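6-phospho-beta-d glycosidase (Streptococcus pyogenes, PDB 5FOO) probably hydrolyses the beta-glycosidic bond of 6-phospho-beta-glucosides, as a family 1 glycoside hydrolase whose pocket holds 6-phosphocyclophellitol. Local coordinates at residues S135-V138 / V139-V143; F145-V148 / C149-F153; L196-A199 / T200-I204; V203-A206 / Y207-P211. The protein carries 1 engineered substitution. One frame throughout, in Å; residues are numbered along the deposited sequence.

Interaction 1. Residues S135-V138 / V139-V143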
# COMPACT_ATOMS: atom_id res chain seq x y z
N SER A 135 -17.50 -4.42 10.65
CA SER A 135 -18.79 -3.73 10.75
C SER A 135 -19.10 -2.78 9.60
O SER A 135 -18.29 -1.86 9.30
CB SER A 135 -18.85 -2.98 12.05
OG SER A 135 -19.79 -1.93 11.94
N LYS A 136 -20.29 -2.95 9.02
CA LYS A 136 -20.75 -2.00 7.99
C LYS A 136 -21.05 -0.61 8.52
O LYS A 136 -20.99 0.38 7.76
CB LYS A 136 -21.90 -2.58 7.20
CG LYS A 136 -21.44 -3.85 6.44
CD LYS A 136 -22.60 -4.53 5.68
CE LYS A 136 -22.08 -5.75 4.93
NZ LYS A 136 -23.10 -6.28 4.01
N HIS A 137 -21.27 -0.49 9.83
CA HIS A 137 -21.38 0.84 10.45
C HIS A 137 -20.01 1.54 10.44
O HIS A 137 -19.91 2.70 10.08
CB HIS A 137 -21.92 0.76 11.87
CG HIS A 137 -21.94 2.08 12.58
ND1 HIS A 137 -22.69 3.15 12.14
CD2 HIS A 137 -21.30 2.50 13.69
CE1 HIS A 137 -22.52 4.16 12.97
NE2 HIS A 137 -21.67 3.79 13.91
N VAL A 138 -18.97 0.82 10.80
CA VAL A 138 -17.60 1.32 10.67
C VAL A 138 -17.25 1.79 9.25
O VAL A 138 -16.56 2.84 9.09
CB VAL A 138 -16.57 0.30 11.17
CG1 VAL A 138 -15.14 0.65 10.68
CG2 VAL A 138 -16.65 0.21 12.69
N VAL A 139 -17.68 1.03 8.26
CA VAL A 139 -17.53 1.43 6.86
C VAL A 139 -18.17 2.77 6.62
O VAL A 139 -17.60 3.62 5.95
CB VAL A 139 -18.15 0.42 5.91
CG1 VAL A 139 -18.37 1.02 4.52
CG2 VAL A 139 -17.20 -0.77 5.83
N ASP A 140 -19.36 2.97 7.17
CA ASP A 140 -20.03 4.29 7.05
C ASP A 140 -19.25 5.38 7.73
O ASP A 140 -19.21 6.46 7.23
CB ASP A 140 -21.46 4.25 7.61
CG ASP A 140 -22.44 3.54 6.68
OD1 ASP A 140 -22.25 3.50 5.46
OD2 ASP A 140 -23.44 3.01 7.17
N LEU A 141 -18.66 5.12 8.90
CA LEU A 141 -17.87 6.13 9.57
C LEU A 141 -16.55 6.47 8.75
O LEU A 141 -16.09 7.62 8.71
CB LEU A 141 -17.53 5.68 10.99
CG LEU A 141 -18.68 5.36 11.93
CD1 LEU A 141 -18.19 5.00 13.31
CD2 LEU A 141 -19.66 6.53 12.01
N PHE A 142 -15.99 5.46 8.09
CA PHE A 142 -14.86 5.68 7.18
C PHE A 142 -15.25 6.63 6.04
O PHE A 142 -14.51 7.55 5.68
CB PHE A 142 -14.33 4.32 6.68
CG PHE A 142 -13.21 4.40 5.69
CD1 PHE A 142 -12.00 4.93 6.04
CD2 PHE A 142 -13.36 3.83 4.45
CE1 PHE A 142 -10.98 4.95 5.16
CE2 PHE A 142 -12.33 3.88 3.55
CZ PHE A 142 -11.16 4.45 3.90
N VAL A 143 -16.44 6.44 5.51
CA VAL A 143 -16.98 7.33 4.46
C VAL A 143 -17.12 8.74 4.95
O VAL A 143 -16.78 9.67 4.25
CB VAL A 143 -18.36 6.84 3.94
CG1 VAL A 143 -19.02 7.85 2.99
CG2 VAL A 143 -18.19 5.48 3.26

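Interaction 2. Residues F145-V148 / C149-F153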
# COMPACT_ATOMS: atom_id res chain seq x y z
N PHE A 145 -15.38 10.12 7.33
CA PHE A 145 -14.00 10.59 7.36
C PHE A 145 -13.50 11.03 5.97
O PHE A 145 -12.87 12.07 5.84
CB PHE A 145 -13.09 9.49 7.97
CG PHE A 145 -11.66 9.56 7.59
CD1 PHE A 145 -10.88 10.64 7.97
CD2 PHE A 145 -11.04 8.47 6.96
CE1 PHE A 145 -9.54 10.67 7.67
CE2 PHE A 145 -9.72 8.53 6.63
CZ PHE A 145 -8.97 9.62 6.99
N SER A 146 -13.76 10.22 4.96
CA SER A 146 -13.30 10.50 3.58
C SER A 146 -13.91 11.82 3.09
O SER A 146 -13.19 12.63 2.46
CB SER A 146 -13.56 9.34 2.60
OG SER A 146 -14.95 9.28 2.21
N LYS A 147 -15.20 12.05 3.39
CA LYS A 147 -15.87 13.31 3.04
C LYS A 147 -15.20 14.53 3.70
O LYS A 147 -15.00 15.55 3.03
CB LYS A 147 -17.32 13.33 3.49
CG LYS A 147 -18.34 12.68 2.62
CD LYS A 147 -19.72 13.22 3.10
CE LYS A 147 -20.86 12.75 2.25
NZ LYS A 147 -21.34 11.41 2.67
N VAL A 148 -14.83 14.44 4.98
CA VAL A 148 -14.04 15.53 5.58
C VAL A 148 -12.81 15.79 4.72
O VAL A 148 -12.58 16.94 4.34
CB VAL A 148 -13.65 15.27 7.07
CG1 VAL A 148 -12.76 16.33 7.61
CG2 VAL A 148 -14.90 15.17 7.96
N CYS A 149 -12.04 14.73 4.40
CA CYS A 149 -10.81 14.88 3.61
C CYS A 149 -11.07 15.59 2.25
O CYS A 149 -10.43 16.55 1.90
CB CYS A 149 -10.18 13.54 3.36
SG CYS A 149 -9.51 12.77 4.88
N PHE A 150 -12.03 15.09 1.51
CA PHE A 150 -12.37 15.70 0.22
C PHE A 150 -12.83 17.21 0.35
O PHE A 150 -12.36 18.05 -0.41
CB PHE A 150 -13.43 14.90 -0.48
CG PHE A 150 -13.11 13.43 -0.60
CD1 PHE A 150 -11.81 12.99 -0.83
CD2 PHE A 150 -14.14 12.50 -0.56
CE1 PHE A 150 -11.54 11.63 -0.99
CE2 PHE A 150 -13.89 11.17 -0.76
CZ PHE A 150 -12.58 10.72 -0.97
N GLU A 151 -13.67 17.52 1.33
CA GLU A 151 -14.12 18.89 1.57
C GLU A 151 -12.98 19.80 1.98
O GLU A 151 -12.91 20.93 1.53
CB GLU A 151 -15.21 18.89 2.64
CG GLU A 151 -16.47 18.25 2.08
CD GLU A 151 -17.51 17.90 3.10
OE1 GLU A 151 -17.33 18.20 4.29
OE2 GLU A 151 -18.55 17.32 2.68
N GLN A 152 -12.06 19.31 2.81
CA GLN A 152 -11.06 20.17 3.38
C GLN A 152 -9.85 20.32 2.50
O GLN A 152 -9.23 21.37 2.52
CB GLN A 152 -10.63 19.68 4.75
CG GLN A 152 -11.72 19.72 5.83
CD GLN A 152 -12.22 21.12 6.07
OE1 GLN A 152 -11.45 22.08 6.05
NE2 GLN A 152 -13.53 21.25 6.23
N PHE A 153 -9.51 19.26 1.75
CA PHE A 153 -8.28 19.22 1.01
C PHE A 153 -8.43 19.11 -0.47
O PHE A 153 -7.44 19.26 -1.19
CB PHE A 153 -7.42 18.01 1.50
CG PHE A 153 -7.26 17.96 3.02
CD1 PHE A 153 -6.76 19.08 3.70
CD2 PHE A 153 -7.62 16.84 3.76
CE1 PHE A 153 -6.60 19.07 5.07
CE2 PHE A 153 -7.52 16.84 5.16
CZ PHE A 153 -7.01 17.97 5.81

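Interaction 3. Residues L196-A199 / T200-I204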
# COMPACT_ATOMS: atom_id res chain seq x y z
N LEU A 196 -14.23 -4.05 2.89
CA LEU A 196 -13.20 -3.13 2.33
C LEU A 196 -13.47 -2.70 0.89
O LEU A 196 -13.29 -1.51 0.51
CB LEU A 196 -11.82 -3.76 2.49
CG LEU A 196 -11.36 -3.77 3.93
CD1 LEU A 196 -10.18 -4.71 4.03
CD2 LEU A 196 -10.93 -2.40 4.40
N ALA A 197 -13.94 -3.65 0.10
CA ALA A 197 -14.34 -3.39 -1.29
C ALA A 197 -15.57 -2.48 -1.38
O ALA A 197 -15.59 -1.60 -2.21
CB ALA A 197 -14.63 -4.68 -2.00
N LEU A 198 -16.56 -2.73 -0.55
CA LEU A 198 -17.73 -1.91 -0.41
C LEU A 198 -17.36 -0.50 0.06
O LEU A 198 -17.89 0.49 -0.46
CB LEU A 198 -18.75 -2.50 0.54
CG LEU A 198 -20.00 -1.62 0.84
CD1 LEU A 198 -20.85 -1.43 -0.40
CD2 LEU A 198 -20.82 -2.26 1.93
N ALA A 199 -16.47 -0.40 1.04
CA ALA A 199 -15.93 0.90 1.45
C ALA A 199 -15.25 1.66 0.33
O ALA A 199 -15.38 2.85 0.25
CB ALA A 199 -14.97 0.73 2.61
N THR A 200 -14.53 0.96 -0.51
CA THR A 200 -13.89 1.56 -1.68
C THR A 200 -14.94 2.26 -2.57
O THR A 200 -14.79 3.44 -2.94
CB THR A 200 -13.12 0.54 -2.49
OG1 THR A 200 -12.14 -0.14 -1.67
CG2 THR A 200 -12.35 1.21 -3.65
N ALA A 201 -16.01 1.53 -2.86
CA ALA A 201 -17.09 2.03 -3.73
C ALA A 201 -17.88 3.17 -3.09
O ALA A 201 -18.19 4.14 -3.77
CB ALA A 201 -18.01 0.89 -4.11
N LYS A 202 -18.15 3.09 -1.79
CA LYS A 202 -18.77 4.16 -1.08
C LYS A 202 -17.94 5.44 -0.96
O LYS A 202 -18.48 6.55 -1.01
CB LYS A 202 -19.25 3.71 0.29
CG LYS A 202 -20.37 2.69 0.18
CD LYS A 202 -21.06 2.44 1.51
CE LYS A 202 -22.28 3.32 1.54
NZ LYS A 202 -22.96 3.22 2.84
N VAL A 203 -16.63 5.30 -0.80
CA VAL A 203 -15.76 6.47 -0.73
C VAL A 203 -15.71 7.12 -2.12
O VAL A 203 -15.74 8.36 -2.24
CB VAL A 203 -14.35 6.14 -0.18
CG1 VAL A 203 -13.45 7.34 -0.33
CG2 VAL A 203 -14.52 5.83 1.32
N ILE A 204 -15.63 6.29 -3.14
CA ILE A 204 -15.67 6.77 -4.52
C ILE A 204 -16.95 7.50 -4.81
O ILE A 204 -16.91 8.59 -5.37
CB ILE A 204 -15.40 5.65 -5.53
CG1 ILE A 204 -13.92 5.21 -5.43
CG2 ILE A 204 -15.76 6.08 -6.94
CD1 ILE A 204 -13.62 3.92 -6.21

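Interaction 4. Residues V203-A206 / Y207-P211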
# COMPACT_ATOMS: atom_id res chain seq x y z
N VAL A 203 -16.63 5.30 -0.80
CA VAL A 203 -15.76 6.47 -0.73
C VAL A 203 -15.71 7.12 -2.12
O VAL A 203 -15.74 8.36 -2.24
CB VAL A 203 -14.35 6.14 -0.18
CG1 VAL A 203 -13.45 7.34 -0.33
CG2 VAL A 203 -14.52 5.83 1.32
N ILE A 204 -15.63 6.29 -3.14
CA ILE A 204 -15.67 6.77 -4.52
C ILE A 204 -16.95 7.50 -4.81
O ILE A 204 -16.91 8.59 -5.37
CB ILE A 204 -15.40 5.65 -5.53
CG1 ILE A 204 -13.92 5.21 -5.43
CG2 ILE A 204 -15.76 6.08 -6.94
CD1 ILE A 204 -13.62 3.92 -6.21
N GLN A 205 -18.08 6.97 -4.36
CA GLN A 205 -19.33 7.68 -4.54
C GLN A 205 -19.22 9.03 -3.86
O GLN A 205 -19.63 10.03 -4.45
CB GLN A 205 -20.52 6.91 -3.99
CG GLN A 205 -21.92 7.54 -4.16
CD GLN A 205 -22.98 6.64 -3.56
OE1 GLN A 205 -23.88 6.16 -4.25
NE2 GLN A 205 -22.81 6.32 -2.30
N ALA A 206 -18.72 9.07 -2.63
CA ALA A 206 -18.71 10.29 -1.84
C ALA A 206 -17.82 11.33 -2.51
O ALA A 206 -18.17 12.51 -2.52
CB ALA A 206 -18.29 10.04 -0.39
N TYR A 207 -16.72 10.89 -3.13
CA TYR A 207 -15.79 11.79 -3.74
C TYR A 207 -16.52 12.49 -4.91
O TYR A 207 -16.42 13.72 -5.07
CB TYR A 207 -14.53 11.06 -4.26
CG TYR A 207 -13.60 12.00 -5.01
CD1 TYR A 207 -12.95 12.98 -4.31
CD2 TYR A 207 -13.44 11.94 -6.41
CE1 TYR A 207 -12.12 13.88 -4.94
CE2 TYR A 207 -12.62 12.86 -7.06
CZ TYR A 207 -11.98 13.85 -6.32
OH TYR A 207 -11.13 14.79 -6.83
N ARG A 208 -17.23 11.68 -5.71
CA ARG A 208 -17.84 12.16 -6.95
C ARG A 208 -19.08 13.04 -6.77
O ARG A 208 -19.33 13.90 -7.59
CB ARG A 208 -18.10 11.04 -7.91
CG ARG A 208 -16.79 10.43 -8.33
CD ARG A 208 -17.03 9.34 -9.31
NE ARG A 208 -15.81 8.76 -9.82
CZ ARG A 208 -15.70 7.46 -10.16
NH1 ARG A 208 -16.73 6.64 -10.10
NH2 ARG A 208 -14.55 7.01 -10.61
N ARG A 209 -19.74 12.89 -5.64
CA ARG A 209 -20.75 13.81 -5.20
C ARG A 209 -20.26 15.11 -4.61
O ARG A 209 -21.09 15.97 -4.35
CB ARG A 209 -21.60 13.14 -4.14
CG ARG A 209 -22.50 12.09 -4.75
CD ARG A 209 -23.17 11.30 -3.65
NE ARG A 209 -24.31 10.49 -4.11
CZ ARG A 209 -25.04 9.71 -3.31
NH1 ARG A 209 -24.75 9.58 -2.02
NH2 ARG A 209 -26.07 9.03 -3.81
N GLY A 210 -18.97 15.29 -4.34
CA GLY A 210 -18.54 16.55 -3.76
C GLY A 210 -18.69 17.74 -4.76
O GLY A 210 -18.89 17.56 -5.99
N PRO A 211 -18.60 18.97 -4.24
CA PRO A 211 -18.69 20.14 -5.12
C PRO A 211 -17.76 19.99 -6.30
O PRO A 211 -16.67 19.40 -6.17
CB PRO A 211 -18.26 21.28 -4.22
CG PRO A 211 -18.57 20.83 -2.82
CD PRO A 211 -18.59 19.32 -2.80

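Interaction 1. Residues S135-V138 / V139-V143
The imidazole of His137 carries Leu141 over one face: Leu141 CG lies 4.2 Å from the His137 ring centroid, 21° off the normal, a CH-pi contact one turn along the chain. The methyls settle near the rim, with Leu141 CD1 3.7 Å from His137 NE2 and Leu141 CD2 3.8 Å from His137 CE1. His137 turns CG anti to its backbone nitrogen (chi1 175°), which lays the ring over the next turn, where the branched leucine can spread against it. Tyr130 meets the same imidazole edge-to-face, and a hydrogen bond between NE2 and Glu87 OE1 helps to fix its rotation. The Phe142 ring leads away instead, meeting Trp133 edge-to-face and touching the rings of Trp79 and His163.

Ser135 starts the helix as its N-cap. Its OG accepts a nearly straight bond from Val138 N, 3.1 Å away, and a weak one from His137 N, so the short hydroxyl side chain serves amides with no preceding turn to donate to. The regular pattern then begins at once with Val139 N bonding Ser135 O at 3.1 Å. Val138 and Val139, compact and apolar, turn to the buried side. Asp140 folds back beside its own nitrogen, placing its CG 3.6 Å from Lys136 O, while its OD1 forms a salt bridge with Lys202 of helix 186-208. Lys136 stretches out to Glu282 and to the carbonyl of Gln277.

An acidic residue in the first turns should interact favourably with the helix dipole, and every charged side chain here ends on a partner, so this helix start is held electrostatically as well as by packing.

Interaction 2. Residues F145-V148 / C149-F153
A Cys sulfur-aromatic contact joins Phe145 and Cys149, one turn apart on helix 136-153. Cys149 SG comes obliquely at the ring, 4.1 Å from the Phe145 centroid and 35° off its normal, with Phe145 CE1 the nearest ring atom at 3.5 Å. The polarisable, uncharged thiol suits this buried place, and both side chains also touch Leu82. Phe145 is held from outside the pair by a ring stack with Trp79.

The second aromatic, Phe150, lies over the preceding turn. Ser146 O stands 3.1 Å above the plane of the Phe150 ring, displaced toward its rim, while the same oxygen accepts the nearly straight bond from Phe150 N at 2.9 Å. Setting CG beside the backbone nitrogen (chi1 -52°) is what brings the ring back over that carbonyl. Ser146 has a small side chain, so Phe150 CE2 can rest 3.8 Å from Ser146 CB; its hydroxyl is satisfied by Val143 O, three residues back.

The helix belongs to the beta-alpha-beta crossover of the TIM barrel between strands 112-116 and 159-161, and Phe150 turns to the side facing helix 186-208 and the latter strand, meeting Trp160 and Tyr207 edge-to-face.

On the outer side the residues are longer and polar. Glu151 lies against the turn before it, its CG 3.2 Å from Lys147 O, and its carboxylate is too far from Lys147 NZ for a contact, although the opposite charges should still attract. Gln152 bends at chi2 and brings its CG to 4.0 Å from Val148 CG1, the two side chains crossing at a slant.

Interaction 3. Residues L196-A199 / T200-I204
Thr200 reaches back one turn to Leu196 and gives its carbonyl two hydrogen bonds. Thr200 OG1 donates to Leu196 O at 2.8 Å, and Thr200 N donates to the same oxygen at 2.9 Å. The two donors arrive from opposite faces of the carbonyl plane. A chi1 of -56° makes this possible by bringing OG1 beside the backbone nitrogen, so that both point at the preceding turn; the buried hydroxyl is thereby satisfied within the helix itself. His163 NE2 also bonds Leu196 O, bringing three polar partners to one oxygen.

Helix 186-208 packs on the outside of the TIM barrel, in the stretch of chain between strands 163-164 and 218-224. His163 immediately precedes Asn164 and Glu165, both lining the 6-phosphocyclophellitol pocket, and the bond from His163 NE2 to Leu196 O therefore probably helps to position the chain that runs into the pocket. The remaining carbonyls follow ordinary helical practice: Ala197 O, Leu198 O and Ala199 O accept from Ala201 N, Lys202 N and Val203 N, the last at 2.9 Å.

Lys202 and Leu198 run side by side in the same direction, and the aliphatic part of the lysine does the touching, its CG 4.2 Å from Leu198 CD1. That CG also lies 3.4 Å from Leu198 O. Beyond it the chain kinks at chi3 (96°), and NZ finds its acceptor in the salt bridge with Asp140. Leu198 itself packs on Ile286 and Glu282 of helix 280-288. The alanines suit close neighbours: Ala197 abuts Phe252 and Phe261, and Ala201 faces Ile286.

Interaction 4. Residues V203-A206 / Y207-P211
The backbone of 203-209 keeps i to i+4 bonding, Tyr207 N donating to Val203 O at 2.9 Å and more weakly to Ile204 O, before Gly210 N turns back to Tyr207 O. Arg209 and Gln205 lie side by side with amide and guanidinium stacked, their planes only 3° apart. Gln205 CD sits over the centre of the Arg209 guanidinium, 3.7 Å above it, and Gln205 OE1 is 3.6 Å from Arg209 NH2. Both chains run extended, and the Gln205 CG, anti to the backbone nitrogen (chi1 -178°), sends the amide along the helix to lie against the guanidinium face; two flat polar groups can thus share a surface without giving up their in-plane N-H groups to each other.

This is the C-terminal part of helix 186-208, which leads toward barrel strand 218-224. An apolar group covers the Arg208 guanidinium instead: Ile204 CG2 lies 3.3 Å above its plane, toward the rim, with Arg208 NH1 3.4 Å off. Its NH2 meanwhile bridges to Asp292 and bonds Arg290 O. Tyr207 turns to the buried side, where its ring meets Trp160 with planes at about 50°, its side chain touches Ile219 of strand 218-224 and its OH bonds Gly217 N.

Overall arrangement
Along the chain the contacts come in the order 1, 2, 3, 4, the last two overlapping. Interactions 1 and 2 lie one after the other along helix 136-153, their centres about 15 Å apart; interactions 3 and 4 share Val203 and Ile204 on helix 186-208, about 11 Å apart. The helices lie side by side on the outside of the TIM barrel, so interaction 1 faces interaction 3 and interaction 2 faces interaction 4, each pair with centres about 10 Å apart. Asp140 and Lys202 bridge the former pair at 2.7 Å between OD1 and NZ, while Phe150 CE2 packs 3.6 Å from Tyr207 CB in the latter. Val203 touches both helical halves opposite, knitting two neighbouring crossover regions of the barrel wall together.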